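Local coordinates for protein glyoxalase 3 (PDB 4LRU) that converts methylglyoxal to D-lactate in a single step without glutathione, detoxifying the methylglyoxal that Candida albicans makes in its own metabolism, at residues A[140-145]-A[186-191]. Numbering follows the deposited sequence.
Sequences HGPAIF and LTIKQV
At the active site of this DJ-1 superfamily enzyme, directly after C139, the 3-10 turn that follows H140 packs against the first turn of helix 188-195, with I188 pressed against H140, P142 and A143. H140 is inferred to be catalytic along with C139 and E171, and its NE2 is hydrogen-bonded to E171. I188 reaches the turn by two branches. CG2, anti to the backbone N, meets P142 CB at 3.9 Å, while CG1, anti to the carbonyl carbon (chi1 -62°), passes over H140 CA and carries CD1 to 3.7 Å from both H140 O and A143 N. A143 N already donates to H140 O at 2.9 Å, so a methyl group can lie on them without stranding a polar partner. P142 suits the start of the turn because its ring fixes phi and offers a hydrocarbon flank; one turn along the helix, V191 CG1 lies 3.9 Å from P142 O, which accepts from F145 N. T187, the N-cap residue, forms a capping box with Q190: Q190 N donates to T187 OG1 at 3.2 Å, and T187 N donates to Q190 OE1 at 3.0 Å, on a lone pair in the carbonyl plane. No hydrogen bond joins the two segments. Branched aliphatic groups pack against backbone groups already bonded within the turn, so the contact rests on shape and apolar packing, while the imidazole of H140 is held by E171.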
loop_
_atom_site.group_PDB
_atom_site.type_symbol
_atom_site.label_atom_id
_atom_site.label_comp_id
_atom_site.label_asym_id
_atom_site.label_seq_id
_atom_site.Cartn_x
_atom_site.Cartn_y
_atom_site.Cartn_z
ATOM N N HIS A 140 -0.441 5.775 2.936
ATOM C CA HIS A 140 1.014 6.044 2.963
ATOM C C HIS A 140 1.828 5.074 2.123
ATOM O O HIS A 140 3.058 5.182 2.034
ATOM C CB HIS A 140 1.554 6.073 4.395
ATOM C CG HIS A 140 0.982 7.180 5.216
ATOM N ND1 HIS A 140 -0.153 7.023 5.981
ATOM C CD2 HIS A 140 1.322 8.485 5.310
ATOM C CE1 HIS A 140 -0.465 8.176 6.539
ATOM N NE2 HIS A 140 0.408 9.081 6.139
ATOM N N GLY A 141 1.134 4.127 1.511
ATOM C CA GLY A 141 1.763 3.140 0.637
ATOM C C GLY A 141 2.715 3.703 -0.400
ATOM O O GLY A 141 3.702 3.045 -0.749
ATOM N N PRO A 142 2.405 4.879 -0.970
ATOM C CA PRO A 142 3.313 5.456 -1.961
ATOM C C PRO A 142 4.705 5.812 -1.442
ATOM O O PRO A 142 5.586 6.169 -2.227
ATOM C CB PRO A 142 2.553 6.691 -2.454
ATOM C CG PRO A 142 1.126 6.285 -2.310
ATOM C CD PRO A 142 1.093 5.555 -0.998
ATOM N N ALA A 143 4.914 5.684 -0.137
ATOM C CA ALA A 143 6.272 5.728 0.410
ATOM C C ALA A 143 7.171 4.680 -0.243
ATOM O O ALA A 143 8.386 4.840 -0.247
ATOM C CB ALA A 143 6.254 5.554 1.920
ATOM N N ILE A 144 6.579 3.634 -0.821
ATOM C CA ILE A 144 7.353 2.643 -1.569
ATOM C C ILE A 144 8.119 3.268 -2.734
ATOM O O ILE A 144 9.152 2.755 -3.170
ATOM C CB ILE A 144 6.468 1.472 -2.047
ATOM C CG1 ILE A 144 7.327 0.237 -2.359
ATOM C CG2 ILE A 144 5.629 1.888 -3.244
ATOM C CD1 ILE A 144 7.878 -0.487 -1.153
ATOM N N PHE A 145 7.633 4.395 -3.237
ATOM C CA PHE A 145 8.273 5.040 -4.375
ATOM C C PHE A 145 9.411 5.966 -3.957
ATOM O O PHE A 145 10.138 6.511 -4.790
ATOM C CB PHE A 145 7.243 5.857 -5.174
ATOM C CG PHE A 145 6.093 5.044 -5.712
ATOM C CD1 PHE A 145 6.317 3.992 -6.575
ATOM C CD2 PHE A 145 4.784 5.361 -5.371
ATOM C CE1 PHE A 145 5.263 3.253 -7.090
ATOM C CE2 PHE A 145 3.727 4.617 -5.862
ATOM C CZ PHE A 145 3.967 3.558 -6.717
ATOM N N LEU A 186 8.392 11.457 5.496
ATOM C CA LEU A 186 7.861 12.360 4.482
ATOM C C LEU A 186 6.399 12.049 4.225
ATOM O O LEU A 186 6.026 10.890 4.071
ATOM C CB LEU A 186 8.635 12.225 3.176
ATOM C CG LEU A 186 10.108 12.639 3.195
ATOM C CD1 LEU A 186 10.652 12.571 1.778
ATOM C CD2 LEU A 186 10.296 14.023 3.784
ATOM N N THR A 187 5.582 13.097 4.157
ATOM C CA THR A 187 4.220 12.945 3.679
ATOM C C THR A 187 4.250 12.557 2.214
ATOM O O THR A 187 5.261 12.706 1.542
ATOM C CB THR A 187 3.409 14.248 3.795
ATOM O OG1 THR A 187 3.966 15.239 2.921
ATOM C CG2 THR A 187 3.408 14.749 5.211
ATOM N N ILE A 188 3.128 12.083 1.697
ATOM C CA ILE A 188 3.138 11.621 0.331
ATOM C C ILE A 188 3.363 12.783 -0.638
ATOM O O ILE A 188 4.034 12.613 -1.662
ATOM C CB ILE A 188 1.900 10.782 -0.017
ATOM C CG1 ILE A 188 1.841 9.504 0.854
ATOM C CG2 ILE A 188 1.923 10.413 -1.486
ATOM C CD1 ILE A 188 3.172 8.763 0.980
ATOM N N LYS A 189 2.831 13.957 -0.312
ATOM C CA LYS A 189 3.123 15.156 -1.079
ATOM C C LYS A 189 4.639 15.352 -1.143
ATOM O O LYS A 189 5.198 15.527 -2.217
ATOM C CB LYS A 189 2.447 16.379 -0.460
ATOM C CG LYS A 189 2.526 17.628 -1.328
ATOM C CD LYS A 189 1.722 18.772 -0.734
ATOM C CE LYS A 189 1.729 19.986 -1.648
ATOM N NZ LYS A 189 0.835 21.071 -1.152
ATOM N N GLN A 190 5.294 15.280 0.012
ATOM C CA GLN A 190 6.750 15.437 0.094
ATOM C C GLN A 190 7.487 14.345 -0.696
ATOM O O GLN A 190 8.519 14.603 -1.308
ATOM C CB GLN A 190 7.200 15.422 1.559
ATOM C CG GLN A 190 6.841 16.690 2.322
ATOM C CD GLN A 190 7.286 16.633 3.779
ATOM O OE1 GLN A 190 6.971 15.684 4.491
ATOM N NE2 GLN A 190 8.039 17.639 4.216
ATOM N N VAL A 191 6.970 13.128 -0.669
ATOM C CA VAL A 191 7.530 12.043 -1.488
ATOM C C VAL A 191 7.476 12.404 -2.962
ATOM O O VAL A 191 8.469 12.249 -3.684
ATOM C CB VAL A 191 6.820 10.701 -1.261
ATOM C CG1 VAL A 191 7.300 9.653 -2.261
ATOM C CG2 VAL A 191 7.041 10.206 0.170
#